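Local coordinates for protein ribonuclease J (Methanolobus psychrophilus R15, PDB 5HAB) that probably acts as a metal-dependent exoribonuclease of the beta-CASP family, degrading RNA with a catalytic domain of metallo-beta-lactamase fold, at residues D49-D54 and V182-P187; H136-E141 and G145-I150; F280-E283 and I287-L290; E418-L423 and S439-M444. The protein carries 1 engineered substitution. All blocks are in the same frame, centred on the assembly; numbering follows the deposited sequence.

Contact 1 (D49-D54 and V182-P187); sequences DIIIID and VAIHTP
I51 and I184 meet side by side between two layers of beta-structure, their side chains sliding past each other in opposite directions. I184 is fully extended (chi2 175°), which carries its terminal CD1 across to the other strand, where it lies 3.8 Å from CB of I51. The same methyl also rests on CG1 and CG2 of I51, whose own chain is folded at chi2 (-71°) and turns its CD1 aside, leaving the branched base of the side chain as the touching surface. I53 behaves differently. It is extended and approaches end-on: its CD1 meets CG1 of V182 tip to tip at 3.8 Å, and points in the same manner at I184 CD1, 4.1 Å away. CD1 of I184 is thus shared by I51 and I53. The strands run antiparallel (173°) with axes 10.5 Å apart, too far for backbone pairing; 49-53 belongs to one mixed sheet and 182-186 to the other, and the contact lies in the interior of the sandwich characteristic of the metallo-beta-lactamase fold. I44 and I167 pack on the same residues from adjacent strands. With no hydrogen bond or charge between the two segments, the two sheets adhere here through aliphatic carbons alone, methyl against methyl and methyl against the branched base of I51, so the association depends on shape and on exclusion of water, consistent with a hydrophobic core.

Contact 2 (H136-E141 and G145-I150); sequences HQIDSE and GVKNNI
K147 reaches across to D139 in a salt bridge, its NZ donating to OD1 over 3.2 Å. The ammonium group does not lie in the carboxylate plane but comes from above it, 54° out, and the lysine chain crosses the aspartate at about a right angle. D139 is the first residue to leave helical geometry after helix 128-138. Just beyond it the end of the helix is tied back by S140, whose OG donates to the carbonyl oxygen of H136 at 2.6 Å, in the carbonyl plane. Outward from the charges, K147 is extended from CG to NZ, so that its methylenes run alongside I138 in the opposite direction. CG2 of I138 sits 3.6 Å from K147 CG and also touches CD, giving the lysine's aliphatic part an apolar rest before its charged end. The contact is at the surface, and K147 also touches a crystal neighbour, which may influence its pose. N148 next to it donates through ND2 to the carbonyls of A117 and A122. Together these segments form the return from helix 128-138 to strand 150-152, the second half of a beta-alpha-beta crossover that starts from the parallel neighbouring strand 124-126 within the metallo-beta-lactamase fold.

Contact 3 (F280-E283 and I287-L290); sequences FAQE and IPVL
P288 presents its pyrrolidine ring to the last turn of the preceding helix, where A281 and Q282 receive it. The methyl of A281 lies against the ring, 3.7 Å from P288 CB and 4.1 Å from both CG and CD, so a single small side chain touches three ring carbons and lets the backbones come close: CA of A281 and CA of P288 are 5.7 Å apart. Q282 meets two of the same carbons, CD and CG, from a different direction. Its side chain bends at chi2 (-59°) and crosses the proline at about a right angle, bringing NE2 3.2 Å from P288 CD and 3.6 Å from CG. This is a close polar-to-carbon approach and not a hydrogen bond; the other end of the amide, OE1, makes a weak hydrogen bond to N313 ND2, which would help set the rotation of the group. A281 and P288 are buried, whereas Q282 lies at the more exposed margin. The contact closes the short turn between helix 271-283 and strand 287-291 in the beta-CASP domain. That strand runs in a parallel sheet between 315-317 and 338-342, bonding through its backbone to E315 on one side and to L339 and V341 on the other, while A281 also packs on L339. Behind the helix, F280 faces helix 241-253, so helix 271-283 is held between the sheet and a second helix.

Contact 4 (E418-L423 and S439-M444); sequences ELLRML and SEYIQM
The phenolic oxygen of Y441 is met by both methyls of L420, with OH 3.5 Å from CD1 and 3.9 Å from CD2. No hydrogen bond crosses between the two helical segments, so this is a van der Waals contact in which the end of the tyrosine projects onto a forked apolar tip. Y441 and L420 come from opposite directions. The tyrosine has its CG anti to the backbone N (chi1 -174°), a setting that carries the ring out from its helix toward helix 413-423. M444, one turn further on, joins it there: its chain bends at chi2 and chi3 and lays CE over one face of the Y441 ring, 3.3 Å above the plane and displaced toward the rim. SD and CE of M444 each lie 4.0 Å from CD2 of L420, the two side chains meeting tip to tip. L420 is received by the tyrosine hydroxyl and by the thioether end of a folded methionine, all three residues being buried. Beneath them lies the mixed sheet that contains strands 222-228 and 427-431: L420 rests on L225 and V428, and Y441 on T227, V428 and P430, while H416 meets the tyrosine ring edge-to-face. Helices 413-423 and 435-447, joined through strand 427-431, so lie on the same sheet, and other residues of the two segments reach neighbouring subunits, E418 and M422 the second, S439 and I442 the third.

In the fold
From the N terminus, after two earlier strands the chain lays down strand 49-53, which waits 128 residues for its partner at 182-187; contact 1 closes that long loop and joins the two sheets of the metallo-beta-lactamase sandwich. Contact 2 falls entirely within the same loop, as a short helix-to-strand return at the surface. Contacts 3 and 4 follow in series, with no crossing. Contact 3 closes a tight helix-to-strand turn in the beta-CASP domain, its centre about 42 Å from that of contact 1. Contact 4 brings the C-terminal part back to the sandwich, pairing helices on the sheet that also holds strand 179-186.

Contact 1 (D49-D54 and V182-P187)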
loop_
_atom_site.group_PDB
_atom_site.type_symbol
_atom_site.label_atom_id
_atom_site.label_comp_id
_atom_site.label_asym_id
_atom_site.label_seq_id
_atom_site.Cartn_x
_atom_site.Cartn_y
_atom_site.Cartn_z
ATOM N N ASP B 49 -44.567 -9.107 14.073
ATOM C CA ASP B 49 -43.680 -9.542 15.147
ATOM C C ASP B 49 -42.225 -9.358 14.728
ATOM O O ASP B 49 -41.882 -9.599 13.580
ATOM C CB ASP B 49 -43.960 -10.997 15.513
ATOM C CG ASP B 49 -45.289 -11.172 16.223
ATOM O OD1 ASP B 49 -45.618 -10.326 17.083
ATOM O OD2 ASP B 49 -46.010 -12.140 15.902
ATOM N N ILE B 50 -41.373 -8.903 15.645
ATOM C CA ILE B 50 -39.987 -8.591 15.300
ATOM C C ILE B 50 -38.991 -9.415 16.112
ATOM O O ILE B 50 -39.096 -9.504 17.331
ATOM C CB ILE B 50 -39.707 -7.088 15.481
ATOM C CG1 ILE B 50 -40.667 -6.259 14.626
ATOM C CG2 ILE B 50 -38.258 -6.763 15.130
ATOM C CD1 ILE B 50 -40.513 -4.768 14.818
ATOM N N ILE B 51 -38.027 -10.017 15.422
ATOM C CA ILE B 51 -36.880 -10.663 16.054
ATOM C C ILE B 51 -35.641 -9.796 15.842
ATOM O O ILE B 51 -35.202 -9.625 14.717
ATOM C CB ILE B 51 -36.658 -12.076 15.489
ATOM C CG1 ILE B 51 -37.962 -12.872 15.518
ATOM C CG2 ILE B 51 -35.546 -12.799 16.247
ATOM C CD1 ILE B 51 -38.404 -13.260 16.908
ATOM N N ILE B 52 -35.087 -9.236 16.910
ATOM C CA ILE B 52 -33.822 -8.520 16.814
ATOM C C ILE B 52 -32.688 -9.539 16.826
ATOM O O ILE B 52 -32.724 -10.510 17.579
ATOM C CB ILE B 52 -33.665 -7.481 17.951
ATOM C CG1 ILE B 52 -34.695 -6.359 17.806
ATOM C CG2 ILE B 52 -32.271 -6.881 17.953
ATOM C CD1 ILE B 52 -34.651 -5.335 18.937
ATOM N N ILE B 53 -31.695 -9.329 15.966
ATOM C CA ILE B 53 -30.512 -10.180 15.930
ATOM C C ILE B 53 -29.264 -9.338 16.187
ATOM O O ILE B 53 -28.919 -8.437 15.398
ATOM C CB ILE B 53 -30.397 -10.942 14.604
ATOM C CG1 ILE B 53 -31.717 -11.639 14.264
ATOM C CG2 ILE B 53 -29.283 -11.967 14.688
ATOM C CD1 ILE B 53 -31.624 -12.559 13.052
ATOM N N ASP B 54 -28.646 -9.622 17.333
ATOM C CA ASP B 54 -27.379 -9.047 17.782
ATOM C C ASP B 54 -27.482 -7.558 18.095
ATOM O O ASP B 54 -28.277 -6.836 17.503
ATOM C CB ASP B 54 -26.280 -9.307 16.743
ATOM C CG ASP B 54 -25.927 -10.787 16.629
ATOM O OD1 ASP B 54 -25.862 -11.470 17.676
ATOM O OD2 ASP B 54 -25.723 -11.273 15.497
ATOM N N VAL B 182 -28.663 -18.327 12.551
ATOM C CA VAL B 182 -30.034 -18.401 13.046
ATOM C C VAL B 182 -31.011 -18.416 11.878
ATOM O O VAL B 182 -30.923 -17.595 10.968
ATOM C CB VAL B 182 -30.346 -17.254 14.048
ATOM C CG1 VAL B 182 -29.902 -15.917 13.509
ATOM C CG2 VAL B 182 -31.832 -17.218 14.375
ATOM N N ALA B 183 -31.914 -19.394 11.897
ATOM C CA ALA B 183 -32.977 -19.499 10.904
ATOM C C ALA B 183 -34.326 -19.161 11.532
ATOM O O ALA B 183 -34.760 -19.800 12.489
ATOM C CB ALA B 183 -33.011 -20.894 10.291
ATOM N N ILE B 184 -34.972 -18.136 10.994
ATOM C CA ILE B 184 -36.302 -17.738 11.418
ATOM C C ILE B 184 -37.322 -18.363 10.474
ATOM O O ILE B 184 -37.460 -17.951 9.326
ATOM C CB ILE B 184 -36.429 -16.209 11.468
ATOM C CG1 ILE B 184 -35.433 -15.641 12.477
ATOM C CG2 ILE B 184 -37.851 -15.795 11.816
ATOM C CD1 ILE B 184 -35.398 -14.147 12.519
ATOM N N HIS B 185 -38.028 -19.375 10.963
ATOM C CA HIS B 185 -39.038 -20.050 10.164
ATOM C C HIS B 185 -40.368 -19.313 10.252
ATOM O O HIS B 185 -40.879 -19.028 11.352
ATOM C CB HIS B 185 -39.202 -21.504 10.606
ATOM C CG HIS B 185 -37.951 -22.316 10.483
ATOM N ND1 HIS B 185 -37.587 -22.948 9.313
ATOM C CD2 HIS B 185 -36.982 -22.603 11.382
ATOM C CE1 HIS B 185 -36.447 -23.589 9.498
ATOM N NE2 HIS B 185 -36.059 -23.397 10.745
ATOM N N THR B 186 -40.900 -19.014 9.068
ATOM C CA THR B 186 -42.163 -18.314 8.875
ATOM C C THR B 186 -43.065 -19.198 8.021
ATOM O O THR B 186 -42.575 -20.124 7.369
ATOM C CB THR B 186 -41.968 -16.954 8.161
ATOM O OG1 THR B 186 -41.843 -17.176 6.749
ATOM C CG2 THR B 186 -40.736 -16.228 8.681
ATOM N N PRO B 187 -44.382 -18.912 8.003
ATOM C CA PRO B 187 -45.284 -19.698 7.151
ATOM C C PRO B 187 -44.923 -19.684 5.662
ATOM O O PRO B 187 -45.360 -20.576 4.936
ATOM C CB PRO B 187 -46.652 -19.035 7.377
ATOM C CG PRO B 187 -46.367 -17.731 8.057
ATOM C CD PRO B 187 -45.126 -17.956 8.841
#

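Contact 2 (H136-E141 and G145-I150)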
loop_
_atom_site.group_PDB
_atom_site.type_symbol
_atom_site.label_atom_id
_atom_site.label_comp_id
_atom_site.label_asym_id
_atom_site.label_seq_id
_atom_site.Cartn_x
_atom_site.Cartn_y
_atom_site.Cartn_z
ATOM N N HIS B 136 -23.320 -12.448 32.934
ATOM C CA HIS B 136 -22.208 -11.884 33.690
ATOM C C HIS B 136 -22.031 -10.408 33.364
ATOM O O HIS B 136 -21.595 -9.632 34.209
ATOM C CB HIS B 136 -20.912 -12.656 33.421
ATOM C CG HIS B 136 -20.917 -14.046 33.979
ATOM N ND1 HIS B 136 -19.893 -14.943 33.761
ATOM C CD2 HIS B 136 -21.832 -14.696 34.737
ATOM C CE1 HIS B 136 -20.177 -16.087 34.364
ATOM N NE2 HIS B 136 -21.349 -15.961 34.962
ATOM N N GLN B 137 -22.377 -10.020 32.143
ATOM C CA GLN B 137 -22.220 -8.628 31.741
ATOM C C GLN B 137 -23.349 -7.745 32.283
ATOM O O GLN B 137 -23.096 -6.643 32.765
ATOM C CB GLN B 137 -22.139 -8.528 30.222
ATOM C CG GLN B 137 -22.293 -7.131 29.675
ATOM C CD GLN B 137 -21.994 -7.070 28.193
ATOM O OE1 GLN B 137 -22.883 -7.254 27.362
ATOM N NE2 GLN B 137 -20.735 -6.809 27.854
ATOM N N ILE B 138 -24.591 -8.212 32.164
ATOM C CA ILE B 138 -25.756 -7.474 32.656
ATOM C C ILE B 138 -25.612 -7.154 34.141
ATOM O O ILE B 138 -25.934 -6.049 34.589
ATOM C CB ILE B 138 -27.062 -8.256 32.396
ATOM C CG1 ILE B 138 -27.353 -8.340 30.894
ATOM C CG2 ILE B 138 -28.230 -7.617 33.131
ATOM C CD1 ILE B 138 -27.580 -6.997 30.244
ATOM N N ASP B 139 -25.110 -8.128 34.898
ATOM C CA ASP B 139 -24.860 -7.960 36.326
ATOM C C ASP B 139 -23.577 -7.169 36.569
ATOM O O ASP B 139 -22.823 -7.465 37.495
ATOM C CB ASP B 139 -24.782 -9.318 37.033
ATOM C CG ASP B 139 -25.974 -10.210 36.726
ATOM O OD1 ASP B 139 -27.031 -9.676 36.320
ATOM O OD2 ASP B 139 -25.858 -11.445 36.900
ATOM N N SER B 140 -23.321 -6.175 35.726
ATOM C CA SER B 140 -22.095 -5.396 35.820
ATOM C C SER B 140 -22.327 -3.960 35.365
ATOM O O SER B 140 -21.477 -3.360 34.707
ATOM C CB SER B 140 -20.982 -6.039 34.987
ATOM O OG SER B 140 -20.820 -7.413 35.304
ATOM N N GLU B 141 -23.492 -3.421 35.709
ATOM C CA GLU B 141 -23.776 -2.008 35.493
ATOM C C GLU B 141 -24.459 -1.439 36.733
ATOM O O GLU B 141 -24.294 -0.263 37.065
ATOM C CB GLU B 141 -24.639 -1.800 34.245
ATOM C CG GLU B 141 -25.844 -2.719 34.139
ATOM C CD GLU B 141 -26.678 -2.435 32.904
ATOM O OE1 GLU B 141 -27.432 -3.334 32.471
ATOM O OE2 GLU B 141 -26.583 -1.311 32.367
ATOM N N GLY B 145 -32.740 -1.094 36.297
ATOM C CA GLY B 145 -32.408 -2.417 36.797
ATOM C C GLY B 145 -33.126 -3.552 36.090
ATOM O O GLY B 145 -32.995 -4.714 36.480
ATOM N N VAL B 146 -33.882 -3.219 35.048
ATOM C CA VAL B 146 -34.631 -4.221 34.294
ATOM C C VAL B 146 -33.696 -5.153 33.517
ATOM O O VAL B 146 -32.863 -4.702 32.733
ATOM C CB VAL B 146 -35.646 -3.549 33.348
ATOM C CG1 VAL B 146 -35.042 -2.295 32.719
ATOM C CG2 VAL B 146 -36.105 -4.529 32.272
ATOM N N LYS B 147 -33.841 -6.456 33.751
ATOM C CA LYS B 147 -33.041 -7.463 33.062
ATOM C C LYS B 147 -33.922 -8.392 32.238
ATOM O O LYS B 147 -34.824 -9.029 32.781
ATOM C CB LYS B 147 -32.236 -8.302 34.058
ATOM C CG LYS B 147 -31.334 -7.523 34.988
ATOM C CD LYS B 147 -30.709 -8.462 36.011
ATOM C CE LYS B 147 -29.893 -7.704 37.043
ATOM N NZ LYS B 147 -29.407 -8.606 38.125
ATOM N N ASN B 148 -33.668 -8.476 30.935
ATOM C CA ASN B 148 -34.418 -9.399 30.091
ATOM C C ASN B 148 -34.092 -10.815 30.558
ATOM O O ASN B 148 -32.946 -11.100 30.907
ATOM C CB ASN B 148 -34.050 -9.218 28.613
ATOM C CG ASN B 148 -34.169 -7.773 28.146
ATOM O OD1 ASN B 148 -33.445 -6.890 28.615
ATOM N ND2 ASN B 148 -35.079 -7.529 27.206
ATOM N N ASN B 149 -35.074 -11.710 30.559
ATOM C CA ASN B 149 -34.767 -13.106 30.852
ATOM C C ASN B 149 -33.979 -13.681 29.684
ATOM O O ASN B 149 -34.191 -13.301 28.532
ATOM C CB ASN B 149 -36.034 -13.933 31.132
ATOM C CG ASN B 149 -37.006 -13.935 29.974
ATOM O OD1 ASN B 149 -37.427 -12.879 29.501
ATOM N ND2 ASN B 149 -37.375 -15.129 29.511
ATOM N N ILE B 150 -33.087 -14.615 29.975
ATOM C CA ILE B 150 -32.272 -15.187 28.925
ATOM C C ILE B 150 -32.563 -16.664 28.762
ATOM O O ILE B 150 -32.499 -17.445 29.713
ATOM C CB ILE B 150 -30.784 -14.947 29.184
ATOM C CG1 ILE B 150 -30.526 -13.455 29.377
ATOM C CG2 ILE B 150 -29.963 -15.465 28.021
ATOM C CD1 ILE B 150 -29.152 -13.142 29.882
#

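Contact 3 (F280-E283 and I287-L290)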
loop_
_atom_site.group_PDB
_atom_site.type_symbol
_atom_site.label_atom_id
_atom_site.label_comp_id
_atom_site.label_asym_id
_atom_site.label_seq_id
_atom_site.Cartn_x
_atom_site.Cartn_y
_atom_site.Cartn_z
ATOM N N PHE B 280 0.063 -26.385 24.807
ATOM C CA PHE B 280 1.457 -26.223 24.409
ATOM C C PHE B 280 2.348 -25.940 25.612
ATOM O O PHE B 280 3.490 -26.392 25.659
ATOM C CB PHE B 280 1.599 -25.101 23.383
ATOM C CG PHE B 280 0.911 -25.387 22.090
ATOM C CD1 PHE B 280 0.783 -26.691 21.637
ATOM C CD2 PHE B 280 0.389 -24.358 21.324
ATOM C CE1 PHE B 280 0.147 -26.964 20.442
ATOM C CE2 PHE B 280 -0.248 -24.624 20.129
ATOM C CZ PHE B 280 -0.371 -25.927 19.689
ATOM N N ALA B 281 1.820 -25.194 26.578
ATOM C CA ALA B 281 2.551 -24.918 27.809
ATOM C C ALA B 281 2.813 -26.224 28.546
ATOM O O ALA B 281 3.878 -26.420 29.135
ATOM C CB ALA B 281 1.783 -23.949 28.691
ATOM N N GLN B 282 1.827 -27.116 28.513
ATOM C CA GLN B 282 1.984 -28.429 29.126
ATOM C C GLN B 282 2.939 -29.317 28.329
ATOM O O GLN B 282 3.475 -30.283 28.865
ATOM C CB GLN B 282 0.623 -29.114 29.296
ATOM C CG GLN B 282 -0.304 -28.419 30.298
ATOM C CD GLN B 282 0.274 -28.327 31.710
ATOM O OE1 GLN B 282 -0.053 -29.139 32.575
ATOM N NE2 GLN B 282 1.119 -27.329 31.951
ATOM N N GLU B 283 3.136 -29.015 27.050
ATOM C CA GLU B 283 4.043 -29.823 26.232
ATOM C C GLU B 283 5.482 -29.264 26.224
ATOM O O GLU B 283 6.394 -29.884 25.685
ATOM C CB GLU B 283 3.483 -29.939 24.801
ATOM C CG GLU B 283 4.232 -30.910 23.882
ATOM C CD GLU B 283 3.558 -31.089 22.530
ATOM O OE1 GLU B 283 4.143 -31.773 21.660
ATOM O OE2 GLU B 283 2.457 -30.529 22.328
ATOM N N ILE B 287 4.683 -23.592 33.311
ATOM C CA ILE B 287 3.409 -23.486 34.008
ATOM C C ILE B 287 2.547 -22.422 33.345
ATOM O O ILE B 287 2.905 -21.242 33.335
ATOM C CB ILE B 287 3.614 -23.156 35.499
ATOM C CG1 ILE B 287 4.271 -24.329 36.228
ATOM C CG2 ILE B 287 2.293 -22.778 36.152
ATOM C CD1 ILE B 287 4.584 -24.039 37.680
ATOM N N PRO B 288 1.400 -22.838 32.791
ATOM C CA PRO B 288 0.490 -21.897 32.135
ATOM C C PRO B 288 -0.239 -21.024 33.148
ATOM O O PRO B 288 -1.068 -21.519 33.908
ATOM C CB PRO B 288 -0.481 -22.814 31.384
ATOM C CG PRO B 288 -0.457 -24.091 32.145
ATOM C CD PRO B 288 0.935 -24.231 32.687
ATOM N N VAL B 289 0.076 -19.735 33.152
ATOM C CA VAL B 289 -0.563 -18.790 34.056
ATOM C C VAL B 289 -1.319 -17.722 33.263
ATOM O O VAL B 289 -0.730 -16.975 32.483
ATOM C CB VAL B 289 0.469 -18.167 35.025
ATOM C CG1 VAL B 289 1.788 -17.916 34.317
ATOM C CG2 VAL B 289 -0.075 -16.888 35.646
ATOM N N LEU B 290 -2.633 -17.682 33.446
ATOM C CA LEU B 290 -3.493 -16.725 32.755
ATOM C C LEU B 290 -3.637 -15.422 33.543
ATOM O O LEU B 290 -4.024 -15.441 34.709
ATOM C CB LEU B 290 -4.871 -17.345 32.507
ATOM C CG LEU B 290 -5.091 -18.243 31.282
ATOM C CD1 LEU B 290 -4.003 -19.290 31.121
ATOM C CD2 LEU B 290 -6.442 -18.924 31.396
#

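Contact 4 (E418-L423 and S439-M444)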
loop_
_atom_site.group_PDB
_atom_site.type_symbol
_atom_site.label_atom_id
_atom_site.label_comp_id
_atom_site.label_asym_id
_atom_site.label_seq_id
_atom_site.Cartn_x
_atom_site.Cartn_y
_atom_site.Cartn_z
ATOM N N GLU B 418 -19.918 -21.188 -1.683
ATOM C CA GLU B 418 -20.516 -22.468 -1.329
ATOM C C GLU B 418 -21.737 -22.305 -0.418
ATOM O O GLU B 418 -22.713 -23.049 -0.545
ATOM C CB GLU B 418 -19.467 -23.372 -0.679
ATOM C CG GLU B 418 -18.333 -23.725 -1.641
ATOM C CD GLU B 418 -17.560 -24.960 -1.225
ATOM O OE1 GLU B 418 -16.679 -25.393 -2.000
ATOM O OE2 GLU B 418 -17.837 -25.504 -0.133
ATOM N N LEU B 419 -21.694 -21.334 0.489
ATOM C CA LEU B 419 -22.859 -21.040 1.327
ATOM C C LEU B 419 -24.051 -20.674 0.445
ATOM O O LEU B 419 -25.174 -21.143 0.650
ATOM C CB LEU B 419 -22.561 -19.905 2.309
ATOM C CG LEU B 419 -23.743 -19.447 3.173
ATOM C CD1 LEU B 419 -24.221 -20.571 4.072
ATOM C CD2 LEU B 419 -23.379 -18.229 4.002
ATOM N N LEU B 420 -23.783 -19.831 -0.545
ATOM C CA LEU B 420 -24.797 -19.383 -1.482
ATOM C C LEU B 420 -25.348 -20.570 -2.268
ATOM O O LEU B 420 -26.544 -20.636 -2.547
ATOM C CB LEU B 420 -24.207 -18.332 -2.423
ATOM C CG LEU B 420 -25.044 -17.094 -2.726
ATOM C CD1 LEU B 420 -25.675 -16.573 -1.450
ATOM C CD2 LEU B 420 -24.160 -16.026 -3.339
ATOM N N ARG B 421 -24.482 -21.525 -2.601
ATOM C CA ARG B 421 -24.934 -22.685 -3.366
ATOM C C ARG B 421 -25.727 -23.669 -2.508
ATOM O O ARG B 421 -26.576 -24.399 -3.017
ATOM C CB ARG B 421 -23.747 -23.412 -4.001
ATOM C CG ARG B 421 -23.113 -22.690 -5.181
ATOM C CD ARG B 421 -22.206 -23.618 -5.996
ATOM N NE ARG B 421 -22.620 -25.020 -5.935
ATOM C CZ ARG B 421 -22.016 -25.945 -5.194
ATOM N NH1 ARG B 421 -20.969 -25.616 -4.447
ATOM N NH2 ARG B 421 -22.459 -27.195 -5.197
ATOM N N MET B 422 -25.482 -23.660 -1.204
ATOM C CA MET B 422 -26.191 -24.564 -0.309
ATOM C C MET B 422 -27.561 -24.021 0.105
ATOM O O MET B 422 -28.567 -24.723 0.012
ATOM C CB MET B 422 -25.338 -24.849 0.930
ATOM C CG MET B 422 -24.163 -25.778 0.655
ATOM S SD MET B 422 -23.246 -26.232 2.141
ATOM C CE MET B 422 -22.477 -24.668 2.556
ATOM N N LEU B 423 -27.600 -22.772 0.554
ATOM C CA LEU B 423 -28.846 -22.200 1.054
ATOM C C LEU B 423 -29.792 -21.804 -0.072
ATOM O O LEU B 423 -30.999 -21.690 0.143
ATOM C CB LEU B 423 -28.557 -20.989 1.941
ATOM C CG LEU B 423 -28.049 -21.313 3.345
ATOM C CD1 LEU B 423 -27.781 -20.035 4.131
ATOM C CD2 LEU B 423 -29.058 -22.196 4.069
ATOM N N SER B 439 -19.707 -4.108 -1.615
ATOM C CA SER B 439 -19.411 -4.098 -3.052
ATOM C C SER B 439 -18.686 -5.369 -3.476
ATOM O O SER B 439 -19.004 -5.973 -4.525
ATOM C CB SER B 439 -18.567 -2.878 -3.426
ATOM O OG SER B 439 -19.252 -1.680 -3.109
ATOM N N GLU B 440 -17.724 -5.787 -2.650
ATOM C CA GLU B 440 -17.030 -7.053 -2.917
ATOM C C GLU B 440 -18.051 -8.190 -2.968
ATOM O O GLU B 440 -18.105 -8.987 -3.941
ATOM C CB GLU B 440 -15.992 -7.363 -1.834
ATOM C CG GLU B 440 -15.090 -6.205 -1.426
ATOM C CD GLU B 440 -13.938 -5.982 -2.375
ATOM O OE1 GLU B 440 -13.742 -6.811 -3.290
ATOM O OE2 GLU B 440 -13.217 -4.978 -2.189
ATOM N N TYR B 441 -18.879 -8.245 -1.921
ATOM C CA TYR B 441 -19.853 -9.323 -1.815
ATOM C C TYR B 441 -20.770 -9.329 -3.031
ATOM O O TYR B 441 -21.077 -10.387 -3.576
ATOM C CB TYR B 441 -20.705 -9.224 -0.536
ATOM C CG TYR B 441 -21.586 -10.443 -0.405
ATOM C CD1 TYR B 441 -22.829 -10.504 -1.034
ATOM C CD2 TYR B 441 -21.148 -11.560 0.288
ATOM C CE1 TYR B 441 -23.617 -11.639 -0.953
ATOM C CE2 TYR B 441 -21.937 -12.692 0.392
ATOM C CZ TYR B 441 -23.166 -12.727 -0.237
ATOM O OH TYR B 441 -23.943 -13.857 -0.153
ATOM N N ILE B 442 -21.194 -8.139 -3.443
ATOM C CA ILE B 442 -22.125 -7.961 -4.549
ATOM C C ILE B 442 -21.545 -8.549 -5.822
ATOM O O ILE B 442 -22.251 -9.230 -6.569
ATOM C CB ILE B 442 -22.467 -6.467 -4.740
ATOM C CG1 ILE B 442 -23.466 -5.998 -3.678
ATOM C CG2 ILE B 442 -22.988 -6.196 -6.156
ATOM C CD1 ILE B 442 -23.600 -4.497 -3.597
ATOM N N GLN B 443 -20.260 -8.299 -6.072
ATOM C CA GLN B 443 -19.649 -8.851 -7.287
ATOM C C GLN B 443 -19.609 -10.384 -7.239
ATOM O O GLN B 443 -19.966 -11.071 -8.226
ATOM C CB GLN B 443 -18.251 -8.268 -7.500
ATOM C CG GLN B 443 -18.309 -6.784 -7.862
ATOM C CD GLN B 443 -16.950 -6.159 -8.085
ATOM O OE1 GLN B 443 -16.068 -6.224 -7.227
ATOM N NE2 GLN B 443 -16.776 -5.538 -9.249
ATOM N N MET B 444 -19.209 -10.923 -6.089
ATOM C CA MET B 444 -19.271 -12.378 -5.920
ATOM C C MET B 444 -20.685 -12.949 -6.169
ATOM O O MET B 444 -20.848 -13.931 -6.893
ATOM C CB MET B 444 -18.785 -12.767 -4.521
ATOM C CG MET B 444 -18.695 -14.267 -4.267
ATOM S SD MET B 444 -20.269 -15.051 -3.831
ATOM C CE MET B 444 -20.730 -14.107 -2.381
#